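PDB 1YVU: protein argonaute from Aquifex aeolicus, which uses short single-stranded DNA guides to bind complementary RNA targets and cleaves the target RNA with the help of divalent metal ions. Local coordinates for residues A[311-316]-A[617-622]; A[602-607]-A[624-629]; A[350-355]-A[416-421]; A[344-349]-A[482-487]; A[46-51]-A[61-66]. One frame throughout, in Å; residues are numbered along the deposited sequence.

The five contacts span both lobes of the protein. Contact 5, in the N-terminal domain, comes first along the chain and stands alone, its centre about 70 Å from that of contact 3. Contact 4 opens and closes around contact 3, contact 1 encloses both, and contacts 1 and 2 cross along the chain. Contacts 1 and 2, centres about 9 Å apart, share the PIWI-box strands 616-619 and 624-627, neighbours in a sheet. Contacts 3 and 4, centres about 15 Å apart, are bridged by Lys349 and Asp418; contact 3 pairs two strands inside the Mid domain. Contact 1 joins linker L2 of the PAZ lobe to the PIWI lobe, whereas contact 4 ties Mid to PIWI within one lobe.

Contact 1. Residues A[311-316]-A[617-622]; sequences RAKGKL and FYKLSE
Phe617 meets Lys313 and Gly314 with both polar atoms of its backbone. Lys313 N donates to Phe617 O at 2.7 Å; the return bond from Phe617 N to Gly314 O is longer (3.2 Å) and bent (137° at the hydrogen). Leu316 extends the pairing to Gly615, while Ala312 bonds to Ala5 on the linker's other side and Tyr618 to Ile626. Linker L2 therefore lies between the N-terminal residues of the chain, at Ala5, and the PIWI box.

With chi1 at 73°, the Phe617 ring is placed between its own N and carbonyl carbon and is brought against Lys313, Gly314 and Leu316. Lys313 CB sits over one face, 4.2 Å from the ring centroid, a CH-pi contact, while Leu316 CD1 packs against Phe617 CE2 at 4.0 Å. Tyr618 presents its ring edge: Arg311 O lies there, in the ring plane, 3.3 Å from Tyr618 CD1.

Lys313 bends at chi3 (63°), which carries Lys313 NZ across Lys619, 3.9 Å from Lys619 CD. The NZ atoms of Lys313 and Lys619 stay 5.4 Å apart. Lys313 NZ forms a salt bridge with Glu149, to which Lys619 NZ makes a long, weak ion pair. Glu149 probably offsets the like charges, and the junction of linker L2 with the PIWI domain combines backbone bonds with the buried Phe617 ring.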
# COMPACT_ATOMS: atom_id res chain seq x y z
N ARG A 311 0.39 -24.63 -1.70
CA ARG A 311 -1.01 -24.53 -2.04
C ARG A 311 -1.79 -23.91 -0.91
O ARG A 311 -1.43 -24.08 0.25
CB ARG A 311 -1.58 -25.91 -2.37
CG ARG A 311 -1.24 -26.38 -3.78
CD ARG A 311 -0.29 -27.58 -3.82
NE ARG A 311 0.73 -27.45 -4.87
CZ ARG A 311 0.73 -28.09 -6.03
NH1 ARG A 311 -0.23 -28.95 -6.36
NH2 ARG A 311 1.71 -27.84 -6.90
N ALA A 312 -2.85 -23.19 -1.27
CA ALA A 312 -3.74 -22.53 -0.30
C ALA A 312 -4.49 -23.56 0.52
O ALA A 312 -4.64 -24.70 0.08
CB ALA A 312 -4.73 -21.65 -1.01
N LYS A 313 -4.96 -23.17 1.70
CA LYS A 313 -5.71 -24.11 2.52
C LYS A 313 -7.14 -24.35 2.02
O LYS A 313 -7.54 -25.49 1.85
CB LYS A 313 -5.69 -23.69 3.97
CG LYS A 313 -4.32 -23.84 4.62
CD LYS A 313 -4.30 -23.33 6.07
CE LYS A 313 -5.22 -24.11 7.02
NZ LYS A 313 -5.22 -23.49 8.37
N GLY A 314 -7.88 -23.27 1.73
CA GLY A 314 -9.24 -23.41 1.23
C GLY A 314 -10.06 -22.14 1.09
O GLY A 314 -9.52 -21.04 1.01
N LYS A 315 -11.37 -22.29 1.00
CA LYS A 315 -12.24 -21.13 0.92
C LYS A 315 -12.85 -20.95 2.30
O LYS A 315 -13.23 -21.91 2.97
CB LYS A 315 -13.33 -21.28 -0.15
CG LYS A 315 -13.98 -19.94 -0.43
CD LYS A 315 -15.31 -20.00 -1.14
CE LYS A 315 -16.05 -18.67 -0.91
NZ LYS A 315 -17.23 -18.41 -1.79
N LEU A 316 -12.83 -19.70 2.76
CA LEU A 316 -13.38 -19.34 4.04
C LEU A 316 -14.75 -18.73 3.76
O LEU A 316 -14.86 -17.72 3.08
CB LEU A 316 -12.46 -18.31 4.71
CG LEU A 316 -12.44 -18.20 6.23
CD1 LEU A 316 -11.92 -19.48 6.89
CD2 LEU A 316 -11.53 -17.08 6.57
N PHE A 617 -7.30 -18.68 1.11
CA PHE A 617 -6.26 -18.40 2.10
C PHE A 617 -5.09 -19.34 2.33
O PHE A 617 -5.19 -20.55 2.15
CB PHE A 617 -6.93 -18.11 3.46
CG PHE A 617 -7.53 -19.33 4.16
CD1 PHE A 617 -6.97 -19.80 5.37
CD2 PHE A 617 -8.69 -19.96 3.67
CE1 PHE A 617 -7.55 -20.86 6.08
CE2 PHE A 617 -9.30 -21.04 4.37
CZ PHE A 617 -8.72 -21.49 5.59
N TYR A 618 -3.98 -18.77 2.80
CA TYR A 618 -2.78 -19.52 3.17
C TYR A 618 -2.55 -18.94 4.55
O TYR A 618 -2.60 -17.73 4.71
CB TYR A 618 -1.56 -19.26 2.25
CG TYR A 618 -0.38 -20.18 2.58
CD1 TYR A 618 -0.27 -21.45 1.97
CD2 TYR A 618 0.52 -19.88 3.62
CE1 TYR A 618 0.68 -22.41 2.41
CE2 TYR A 618 1.47 -20.84 4.08
CZ TYR A 618 1.55 -22.10 3.47
OH TYR A 618 2.46 -23.04 3.92
N LYS A 619 -2.28 -19.80 5.53
CA LYS A 619 -2.05 -19.31 6.89
C LYS A 619 -0.58 -19.39 7.32
O LYS A 619 0.13 -20.36 7.03
CB LYS A 619 -2.99 -20.04 7.87
CG LYS A 619 -3.10 -19.41 9.26
CD LYS A 619 -4.15 -20.14 10.11
CE LYS A 619 -4.18 -19.56 11.51
NZ LYS A 619 -3.94 -20.52 12.67
N LEU A 620 -0.11 -18.30 7.94
CA LEU A 620 1.25 -18.16 8.44
C LEU A 620 1.34 -18.34 9.97
O LEU A 620 0.35 -18.70 10.63
CB LEU A 620 1.86 -16.84 7.99
CG LEU A 620 1.92 -16.71 6.47
CD1 LEU A 620 2.18 -15.28 6.05
CD2 LEU A 620 2.97 -17.67 5.93
N SER A 621 2.53 -18.08 10.53
CA SER A 621 2.82 -18.27 11.95
C SER A 621 2.07 -17.46 13.00
O SER A 621 1.11 -17.97 13.59
CB SER A 621 4.32 -18.18 12.21
OG SER A 621 4.89 -16.99 11.68
N GLU A 622 2.51 -16.22 13.22
CA GLU A 622 1.94 -15.31 14.22
C GLU A 622 0.56 -14.76 13.83
O GLU A 622 0.33 -13.53 13.79
CB GLU A 622 2.95 -14.17 14.48
CG GLU A 622 4.39 -14.60 14.84
CD GLU A 622 5.44 -13.57 14.44
OE1 GLU A 622 5.08 -12.38 14.20
OE2 GLU A 622 6.64 -13.95 14.37

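Contact 2. Residues A[602-607]-A[624-629]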
# COMPACT_ATOMS: atom_id res chain seq x y z
N ASN A 602 2.77 -5.75 -1.69
CA ASN A 602 3.82 -6.78 -1.77
C ASN A 602 3.62 -8.16 -1.12
O ASN A 602 4.56 -8.83 -0.63
CB ASN A 602 5.18 -6.17 -1.39
CG ASN A 602 5.45 -4.84 -2.08
OD1 ASN A 602 5.12 -4.65 -3.25
ND2 ASN A 602 6.00 -3.90 -1.33
N ASN A 603 2.39 -8.64 -1.24
CA ASN A 603 1.96 -9.91 -0.68
C ASN A 603 2.12 -11.07 -1.65
O ASN A 603 2.39 -10.86 -2.84
CB ASN A 603 0.50 -9.76 -0.27
CG ASN A 603 0.30 -8.75 0.83
OD1 ASN A 603 1.05 -8.72 1.82
ND2 ASN A 603 -0.70 -7.91 0.66
N PRO A 604 2.08 -12.33 -1.14
CA PRO A 604 2.20 -13.49 -2.02
C PRO A 604 0.91 -13.61 -2.81
O PRO A 604 -0.18 -13.55 -2.23
CB PRO A 604 2.37 -14.64 -1.04
CG PRO A 604 3.07 -14.02 0.09
CD PRO A 604 2.32 -12.74 0.26
N ARG A 605 1.05 -13.72 -4.13
CA ARG A 605 -0.09 -13.82 -5.03
C ARG A 605 -0.70 -15.22 -5.10
O ARG A 605 -0.17 -16.13 -4.47
CB ARG A 605 0.29 -13.27 -6.41
CG ARG A 605 0.53 -11.73 -6.44
CD ARG A 605 0.33 -11.13 -7.85
NE ARG A 605 1.30 -10.09 -8.18
CZ ARG A 605 2.55 -10.32 -8.58
NH1 ARG A 605 2.98 -11.58 -8.72
NH2 ARG A 605 3.40 -9.32 -8.80
N PHE A 606 -1.89 -15.31 -5.69
CA PHE A 606 -2.61 -16.58 -5.89
C PHE A 606 -2.67 -16.83 -7.39
O PHE A 606 -3.09 -15.96 -8.18
CB PHE A 606 -4.04 -16.53 -5.38
CG PHE A 606 -4.18 -16.58 -3.88
CD1 PHE A 606 -4.62 -15.46 -3.18
CD2 PHE A 606 -3.98 -17.78 -3.16
CE1 PHE A 606 -4.86 -15.52 -1.78
CE2 PHE A 606 -4.22 -17.83 -1.74
CZ PHE A 606 -4.66 -16.71 -1.07
N PHE A 607 -2.23 -18.03 -7.79
CA PHE A 607 -2.22 -18.42 -9.19
C PHE A 607 -3.11 -19.64 -9.30
O PHE A 607 -2.90 -20.64 -8.61
CB PHE A 607 -0.80 -18.76 -9.67
CG PHE A 607 0.24 -17.71 -9.34
CD1 PHE A 607 1.15 -17.91 -8.28
CD2 PHE A 607 0.32 -16.51 -10.08
CE1 PHE A 607 2.14 -16.91 -7.96
CE2 PHE A 607 1.29 -15.50 -9.77
CZ PHE A 607 2.20 -15.70 -8.72
N SER A 624 -1.07 -14.62 10.99
CA SER A 624 -1.10 -13.80 9.80
C SER A 624 -1.64 -14.74 8.71
O SER A 624 -1.43 -15.96 8.79
CB SER A 624 0.27 -13.19 9.48
OG SER A 624 1.35 -14.07 9.70
N VAL A 625 -2.48 -14.19 7.83
CA VAL A 625 -3.15 -14.93 6.74
C VAL A 625 -3.09 -14.14 5.45
O VAL A 625 -3.42 -12.94 5.43
CB VAL A 625 -4.70 -15.10 7.05
CG1 VAL A 625 -5.46 -15.68 5.86
CG2 VAL A 625 -4.92 -15.95 8.26
N ILE A 626 -2.75 -14.83 4.36
CA ILE A 626 -2.71 -14.23 3.03
C ILE A 626 -4.12 -14.57 2.56
O ILE A 626 -4.50 -15.73 2.49
CB ILE A 626 -1.64 -14.84 2.18
CG1 ILE A 626 -0.29 -14.51 2.82
CG2 ILE A 626 -1.68 -14.28 0.76
CD1 ILE A 626 0.73 -15.63 2.66
N LEU A 627 -4.89 -13.53 2.28
CA LEU A 627 -6.29 -13.68 1.94
C LEU A 627 -6.75 -13.07 0.64
O LEU A 627 -6.43 -11.91 0.33
CB LEU A 627 -7.09 -13.05 3.10
CG LEU A 627 -8.61 -13.19 3.12
CD1 LEU A 627 -8.92 -14.67 3.25
CD2 LEU A 627 -9.24 -12.36 4.26
N ALA A 628 -7.62 -13.80 -0.06
CA ALA A 628 -8.20 -13.30 -1.29
C ALA A 628 -9.53 -12.64 -0.91
O ALA A 628 -10.50 -13.33 -0.53
CB ALA A 628 -8.42 -14.42 -2.21
N THR A 629 -9.57 -11.30 -1.01
CA THR A 629 -10.74 -10.50 -0.67
C THR A 629 -11.77 -10.24 -1.75
O THR A 629 -12.84 -9.68 -1.46
CB THR A 629 -10.33 -9.15 -0.19
OG1 THR A 629 -9.24 -8.67 -1.00
CG2 THR A 629 -9.96 -9.22 1.26
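Ile626 turns its CG1 anti to the carbonyl carbon (chi1 -65°), which leaves CG2 anti to the backbone N; the two branches then meet Pro604 at different points, and CG2 also faces Phe606. Phe606 likewise holds CG beside its own backbone N (chi1 -75°), and from there the ring reaches across to Ile626, Leu627 and, just past the strand, Ala628. The setting is the PIWI domain, an RNase H fold, where strand 624-627 of the PIWI box turns one side to the chain leading into strand 606-607.

No hydrogen bond crosses between the segments, and all five touching residues are buried. The backbone of 624-629 finds its partners in its neighbours, Ile626 with Tyr618 and Leu627 with Ile641. The contact is therefore side chain against side chain and against backbone. Leu7 of strand 6-7 also touches Pro604, Phe606 and Ile626, and so joins this apolar cluster.

The Ile626 and Pro604 side chains cross at about a right angle, with Ile626 CD1 3.8 Å from Pro604 CG, and Ile626 CG2 comes 3.4 Å from Pro604 O. The Phe606 ring is turned edge-on to the strand backbone, with Ile626 O close to the ring plane, 3.7 Å from Phe606 CZ. At the neighbouring corner of the ring, Phe606 CE1 touches the methyl carbon CB of Ala628 at 3.8 Å.

Contact 3. Residues A[350-355]-A[416-421]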
# COMPACT_ATOMS: atom_id res chain seq x y z
N ASP A 350 -34.74 11.99 3.48
CA ASP A 350 -35.85 11.81 2.54
C ASP A 350 -35.84 12.71 1.30
O ASP A 350 -36.23 12.28 0.23
CB ASP A 350 -37.25 11.79 3.24
CG ASP A 350 -37.37 12.77 4.45
OD1 ASP A 350 -36.93 13.94 4.34
OD2 ASP A 350 -37.93 12.36 5.50
N VAL A 351 -35.30 13.93 1.46
CA VAL A 351 -35.19 14.94 0.40
C VAL A 351 -33.72 15.35 0.23
O VAL A 351 -33.06 15.68 1.22
CB VAL A 351 -36.03 16.19 0.78
CG1 VAL A 351 -35.61 17.46 0.01
CG2 VAL A 351 -37.49 15.89 0.54
N LEU A 352 -33.24 15.44 -1.01
CA LEU A 352 -31.83 15.82 -1.28
C LEU A 352 -31.56 17.02 -2.22
O LEU A 352 -32.31 17.26 -3.16
CB LEU A 352 -31.08 14.60 -1.83
CG LEU A 352 -30.21 13.67 -0.99
CD1 LEU A 352 -30.81 13.28 0.31
CD2 LEU A 352 -30.02 12.47 -1.83
N SER A 353 -30.47 17.75 -1.96
CA SER A 353 -30.07 18.90 -2.78
C SER A 353 -28.86 18.49 -3.62
O SER A 353 -27.80 18.20 -3.07
CB SER A 353 -29.78 20.14 -1.92
OG SER A 353 -28.83 19.86 -0.90
N VAL A 354 -29.06 18.40 -4.94
CA VAL A 354 -28.04 17.96 -5.90
C VAL A 354 -27.63 19.02 -6.91
O VAL A 354 -28.47 19.79 -7.37
CB VAL A 354 -28.60 16.73 -6.72
CG1 VAL A 354 -27.59 16.19 -7.73
CG2 VAL A 354 -29.00 15.61 -5.78
N GLU A 355 -26.33 19.09 -7.22
CA GLU A 355 -25.79 19.97 -8.27
C GLU A 355 -25.39 19.01 -9.43
O GLU A 355 -25.01 17.86 -9.19
CB GLU A 355 -24.55 20.75 -7.80
CG GLU A 355 -24.82 22.21 -7.35
CD GLU A 355 -24.32 23.29 -8.30
OE1 GLU A 355 -23.15 23.25 -8.74
OE2 GLU A 355 -25.10 24.22 -8.59
N ASP A 416 -23.99 23.80 -0.44
CA ASP A 416 -24.72 23.09 0.62
C ASP A 416 -25.18 21.74 0.07
O ASP A 416 -25.98 21.04 0.70
CB ASP A 416 -25.94 23.85 1.17
CG ASP A 416 -26.16 23.63 2.66
OD1 ASP A 416 -25.60 22.68 3.25
OD2 ASP A 416 -26.91 24.43 3.25
N VAL A 417 -24.63 21.37 -1.08
CA VAL A 417 -25.01 20.13 -1.74
C VAL A 417 -24.79 18.85 -0.99
O VAL A 417 -23.82 18.70 -0.24
CB VAL A 417 -24.38 19.99 -3.14
CG1 VAL A 417 -25.33 20.50 -4.14
CG2 VAL A 417 -23.05 20.74 -3.24
N ASP A 418 -25.77 17.95 -1.14
CA ASP A 418 -25.78 16.63 -0.54
C ASP A 418 -25.11 15.62 -1.46
O ASP A 418 -24.53 14.64 -0.99
CB ASP A 418 -27.22 16.20 -0.26
CG ASP A 418 -27.87 16.97 0.88
OD1 ASP A 418 -27.17 17.52 1.76
OD2 ASP A 418 -29.12 17.01 0.90
N LEU A 419 -25.22 15.87 -2.77
CA LEU A 419 -24.62 15.04 -3.84
C LEU A 419 -24.29 15.94 -5.04
O LEU A 419 -24.72 17.10 -5.12
CB LEU A 419 -25.58 13.92 -4.28
CG LEU A 419 -25.16 12.95 -5.40
CD1 LEU A 419 -23.92 12.13 -5.05
CD2 LEU A 419 -26.30 12.04 -5.68
N VAL A 420 -23.45 15.44 -5.93
CA VAL A 420 -23.07 16.18 -7.13
C VAL A 420 -23.05 15.15 -8.25
O VAL A 420 -22.31 14.16 -8.18
CB VAL A 420 -21.63 16.82 -6.96
CG1 VAL A 420 -21.14 17.42 -8.27
CG2 VAL A 420 -21.63 17.91 -5.91
N ILE A 421 -23.85 15.35 -9.29
CA ILE A 421 -23.82 14.38 -10.37
C ILE A 421 -23.11 14.97 -11.57
O ILE A 421 -23.53 15.99 -12.10
CB ILE A 421 -25.22 13.85 -10.74
CG1 ILE A 421 -25.95 13.34 -9.47
CG2 ILE A 421 -25.10 12.73 -11.78
CD1 ILE A 421 -27.32 12.65 -9.70
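Ser353 and Glu355 carry the backbone pairing between two parallel strands of the Mid domain. Ser353 O accepts from Asp418 N at 2.8 Å and, weakly, from Leu419 N; further on, Glu355 O accepts from Ile421 N at 2.8 Å, while Glu355 N makes a weak bond to Leu419 O. Val354 pairs with Leu419 and Glu355 with Val420. Strand 351-360 has strand 386-396 on its other flank, so it sits inside the parallel sheet, in keeping with the Rossmann-like core of Mid domains.

The polar side-chain contact belongs to Asp418. Its CG lies beside its own backbone N (chi1 -71°), which holds the carboxylate against Ser353. Asp418 OD2 accepts from Ser353 N at 3.2 Å, the donor lying above the carboxylate plane, and from Ser353 OG in a weak bond. Lys349 NZ forms a salt bridge to the same oxygen.

Apolar contacts follow the same register. Val354 and Leu419 lie side by side, and Val354 CG1 meets Ile421 CG1 at 3.7 Å. Glu355, on the face with Val420, has its CG 3.7 Å from Val417 CG1; its carboxylate leads away to a salt bridge with Lys415.

An aspartate thus extends the hold ahead of the regular ladder, and Lys349 probably favours its charged form.

Contact 4. Residues A[344-349]-A[482-487]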
# COMPACT_ATOMS: atom_id res chain seq x y z
N ARG A 344 -35.92 -1.56 -0.48
CA ARG A 344 -36.32 -0.32 0.18
C ARG A 344 -35.10 0.08 1.06
O ARG A 344 -34.74 -0.67 1.97
CB ARG A 344 -37.57 -0.59 1.03
CG ARG A 344 -38.14 0.54 1.90
CD ARG A 344 -39.19 -0.12 2.77
NE ARG A 344 -39.82 0.71 3.79
CZ ARG A 344 -40.50 0.24 4.84
NH1 ARG A 344 -40.64 -1.07 5.03
NH2 ARG A 344 -41.10 1.08 5.67
N PRO A 345 -34.45 1.22 0.78
CA PRO A 345 -33.28 1.69 1.55
C PRO A 345 -33.55 2.10 3.02
O PRO A 345 -34.68 2.13 3.47
CB PRO A 345 -32.80 2.89 0.74
CG PRO A 345 -33.31 2.60 -0.63
CD PRO A 345 -34.68 2.11 -0.37
N PHE A 346 -32.48 2.40 3.76
CA PHE A 346 -32.62 2.86 5.13
C PHE A 346 -32.43 4.35 5.00
O PHE A 346 -31.31 4.84 4.96
CB PHE A 346 -31.54 2.27 6.03
CG PHE A 346 -31.67 0.81 6.25
CD1 PHE A 346 -31.09 -0.10 5.36
CD2 PHE A 346 -32.38 0.32 7.36
CE1 PHE A 346 -31.21 -1.48 5.57
CE2 PHE A 346 -32.51 -1.05 7.60
CZ PHE A 346 -31.93 -1.96 6.70
N VAL A 347 -33.54 5.06 4.90
CA VAL A 347 -33.52 6.51 4.72
C VAL A 347 -32.95 7.41 5.84
O VAL A 347 -33.41 7.38 6.98
CB VAL A 347 -34.92 7.02 4.28
CG1 VAL A 347 -35.24 6.47 2.90
CG2 VAL A 347 -36.00 6.59 5.30
N LYS A 348 -31.93 8.18 5.49
CA LYS A 348 -31.31 9.12 6.42
C LYS A 348 -31.74 10.53 6.06
O LYS A 348 -31.83 11.40 6.93
CB LYS A 348 -29.78 9.00 6.40
CG LYS A 348 -29.08 9.80 7.51
CD LYS A 348 -27.58 9.51 7.59
CE LYS A 348 -27.31 8.12 8.16
NZ LYS A 348 -25.85 7.87 8.29
N LYS A 349 -31.99 10.76 4.77
CA LYS A 349 -32.45 12.06 4.29
C LYS A 349 -33.45 11.85 3.15
O LYS A 349 -33.07 11.55 2.01
CB LYS A 349 -31.26 12.95 3.86
CG LYS A 349 -31.59 14.43 3.97
CD LYS A 349 -30.43 15.33 3.61
CE LYS A 349 -30.90 16.78 3.62
NZ LYS A 349 -29.77 17.74 3.38
N GLY A 482 -26.22 8.27 2.79
CA GLY A 482 -26.65 7.62 4.02
C GLY A 482 -27.90 6.77 3.88
O GLY A 482 -28.27 6.04 4.80
N ASN A 483 -28.54 6.85 2.71
CA ASN A 483 -29.75 6.11 2.41
C ASN A 483 -29.33 4.76 1.83
O ASN A 483 -29.70 4.38 0.72
CB ASN A 483 -30.62 6.92 1.44
CG ASN A 483 -30.78 8.39 1.88
OD1 ASN A 483 -31.54 8.69 2.78
ND2 ASN A 483 -30.06 9.29 1.24
N ILE A 484 -28.54 4.03 2.62
CA ILE A 484 -27.98 2.73 2.28
C ILE A 484 -29.01 1.69 1.78
O ILE A 484 -30.05 1.48 2.41
CB ILE A 484 -27.09 2.17 3.44
CG1 ILE A 484 -27.88 1.99 4.73
CG2 ILE A 484 -25.87 3.09 3.66
CD1 ILE A 484 -27.32 0.91 5.65
N PRO A 485 -28.74 1.06 0.62
CA PRO A 485 -29.66 0.06 0.05
C PRO A 485 -29.94 -1.18 0.87
O PRO A 485 -31.06 -1.72 0.88
CB PRO A 485 -28.98 -0.29 -1.28
CG PRO A 485 -27.53 0.00 -1.02
CD PRO A 485 -27.56 1.25 -0.24
N TYR A 486 -28.91 -1.60 1.59
CA TYR A 486 -28.97 -2.78 2.40
C TYR A 486 -27.88 -2.74 3.46
O TYR A 486 -27.00 -1.86 3.41
CB TYR A 486 -28.77 -4.03 1.51
CG TYR A 486 -27.55 -3.98 0.59
CD1 TYR A 486 -26.28 -4.31 1.07
CD2 TYR A 486 -27.66 -3.56 -0.73
CE1 TYR A 486 -25.14 -4.22 0.26
CE2 TYR A 486 -26.51 -3.45 -1.56
CZ TYR A 486 -25.26 -3.77 -1.06
OH TYR A 486 -24.12 -3.61 -1.82
N LYS A 487 -27.92 -3.71 4.36
CA LYS A 487 -26.92 -3.89 5.42
C LYS A 487 -26.89 -5.37 5.66
O LYS A 487 -27.86 -6.06 5.36
CB LYS A 487 -27.24 -3.12 6.71
CG LYS A 487 -28.45 -3.59 7.51
CD LYS A 487 -28.67 -2.72 8.73
CE LYS A 487 -29.81 -3.25 9.57
NZ LYS A 487 -29.87 -2.55 10.87
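Asn483 OD1 is gripped by two consecutive backbone N-H groups of the 344-349 loop. Lys349 N donates almost straight at 2.9 Å, in the carbonyl plane and on a lone pair, whereas Lys348 N, 2.8 Å from the same oxygen, comes in tilted 34° from that plane. With chi1 at -48° the amide stands beside the backbone N of Asn483, and its ND2 bonds to Thr481 OG1, which fixes the rotation of the group.

Earlier in the loop, Phe346 N donates to Ile484 O at 2.9 Å, and Phe346 O receives a CA-H...O contact from Asn483 CA. Asn483 is the centre of an inverse gamma turn, and this kink sits where a loop of the Mid domain, between helix 337-342 and strand 351-360, runs beside the PIWI-domain segment that follows helix 466-480.

The Phe346 ring takes Ile484 O at its edge, in plane, while Ile484 CG1 packs 3.9 Å from Phe346 CD1. Lys487 passes the far end of the ring at about a right angle, its CE 3.8 Å from Phe346 CZ, with its ammonium in a salt bridge to Glu527. At the opposite end of the contact, Lys348 CB lies 3.7 Å from Gly482 O.

Contact 5. Residues A[46-51]-A[61-66]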
# COMPACT_ATOMS: atom_id res chain seq x y z
N THR A 46 33.70 -7.85 5.84
CA THR A 46 34.01 -9.28 5.95
C THR A 46 33.99 -9.89 4.55
O THR A 46 35.03 -10.31 4.03
CB THR A 46 32.96 -10.03 6.82
OG1 THR A 46 32.83 -9.38 8.09
CG2 THR A 46 33.38 -11.44 7.09
N GLY A 47 32.81 -9.90 3.96
CA GLY A 47 32.64 -10.48 2.64
C GLY A 47 31.90 -11.79 2.75
O GLY A 47 31.67 -12.45 1.74
N LEU A 48 31.57 -12.18 3.98
CA LEU A 48 30.86 -13.43 4.25
C LEU A 48 29.47 -13.13 4.76
O LEU A 48 29.30 -12.22 5.58
CB LEU A 48 31.60 -14.27 5.32
CG LEU A 48 33.03 -14.79 5.08
CD1 LEU A 48 33.67 -15.11 6.38
CD2 LEU A 48 33.04 -15.99 4.16
N PRO A 49 28.43 -13.83 4.23
CA PRO A 49 27.02 -13.69 4.62
C PRO A 49 26.83 -13.57 6.14
O PRO A 49 27.44 -14.31 6.91
CB PRO A 49 26.42 -14.97 4.06
CG PRO A 49 27.06 -15.02 2.73
CD PRO A 49 28.51 -14.69 3.03
N THR A 50 25.96 -12.66 6.55
CA THR A 50 25.78 -12.40 7.96
C THR A 50 24.34 -12.36 8.40
O THR A 50 23.45 -12.04 7.62
CB THR A 50 26.45 -11.01 8.30
OG1 THR A 50 27.83 -11.04 7.93
CG2 THR A 50 26.35 -10.63 9.79
N PHE A 51 24.11 -12.77 9.63
CA PHE A 51 22.80 -12.67 10.24
C PHE A 51 22.94 -12.11 11.66
O PHE A 51 24.01 -12.22 12.28
CB PHE A 51 21.95 -13.97 10.14
CG PHE A 51 22.36 -15.08 11.07
CD1 PHE A 51 21.89 -15.13 12.40
CD2 PHE A 51 23.15 -16.14 10.60
CE1 PHE A 51 22.19 -16.21 13.25
CE2 PHE A 51 23.46 -17.24 11.44
CZ PHE A 51 22.98 -17.27 12.77
N GLY A 61 31.41 -18.46 7.81
CA GLY A 61 32.74 -18.88 7.41
C GLY A 61 33.87 -18.33 8.26
O GLY A 61 33.64 -17.63 9.25
N LYS A 62 35.09 -18.63 7.83
CA LYS A 62 36.30 -18.20 8.52
C LYS A 62 37.00 -17.02 7.86
O LYS A 62 37.25 -17.02 6.65
CB LYS A 62 37.29 -19.37 8.65
CG LYS A 62 36.77 -20.58 9.41
CD LYS A 62 37.85 -21.62 9.63
CE LYS A 62 37.27 -22.86 10.30
NZ LYS A 62 38.28 -23.86 10.77
N VAL A 63 37.24 -15.99 8.67
CA VAL A 63 37.96 -14.77 8.26
C VAL A 63 39.31 -14.94 8.97
O VAL A 63 39.35 -15.04 10.21
CB VAL A 63 37.33 -13.45 8.83
CG1 VAL A 63 37.73 -12.25 7.97
CG2 VAL A 63 35.84 -13.55 8.98
N GLU A 64 40.39 -15.02 8.20
CA GLU A 64 41.74 -15.17 8.75
C GLU A 64 42.22 -13.84 9.34
O GLU A 64 41.87 -12.77 8.82
CB GLU A 64 42.71 -15.65 7.68
CG GLU A 64 42.39 -17.04 7.11
CD GLU A 64 43.41 -17.54 6.10
OE1 GLU A 64 44.10 -16.71 5.46
OE2 GLU A 64 43.51 -18.78 5.93
N LYS A 65 42.97 -13.93 10.44
CA LYS A 65 43.56 -12.79 11.17
C LYS A 65 42.57 -11.75 11.76
O LYS A 65 43.00 -10.68 12.22
CB LYS A 65 44.62 -12.06 10.29
CG LYS A 65 45.79 -12.92 9.73
CD LYS A 65 46.39 -12.24 8.48
CE LYS A 65 47.51 -13.04 7.84
NZ LYS A 65 47.94 -12.42 6.55
N ASP A 66 41.27 -12.08 11.79
CA ASP A 66 40.21 -11.18 12.31
C ASP A 66 40.31 -10.83 13.80
O ASP A 66 40.32 -11.72 14.67
CB ASP A 66 38.79 -11.70 11.97
CG ASP A 66 38.34 -12.89 12.85
OD1 ASP A 66 38.89 -14.00 12.71
OD2 ASP A 66 37.44 -12.69 13.71
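Just beyond the open end of the beta hairpin formed by strands 50-53 and 56-59, in the N-terminal domain, Leu48 and Val63 meet across the two chain ends that enter and leave it. Leu48 CD1 touches Val63 CG2 at 3.7 Å, the two side chains sliding past each other in opposite directions. The same Leu48 CD1 rests on the backbone at Gly61, 3.7 Å from its C atom.

Thr46, the last residue of helix 32-46, adds its methyl: CG2 is anti to the backbone N (chi1 -53° for OG1) and lies 3.8 Å from Val63 CG2. Thr46 OG1 turns to Val42 O within the helix. Gly47 ends that helix with a positive phi, and Thr50 OG1 donates to Leu48 O at 3.0 Å.

Methyl groups meet each other and the backbone at Gly61, with no hydrogen bond between the segments. This small surface contact depends on apolar fit, while the backbone pairing of Pro49 with Ala60 supplies the directional hold next door.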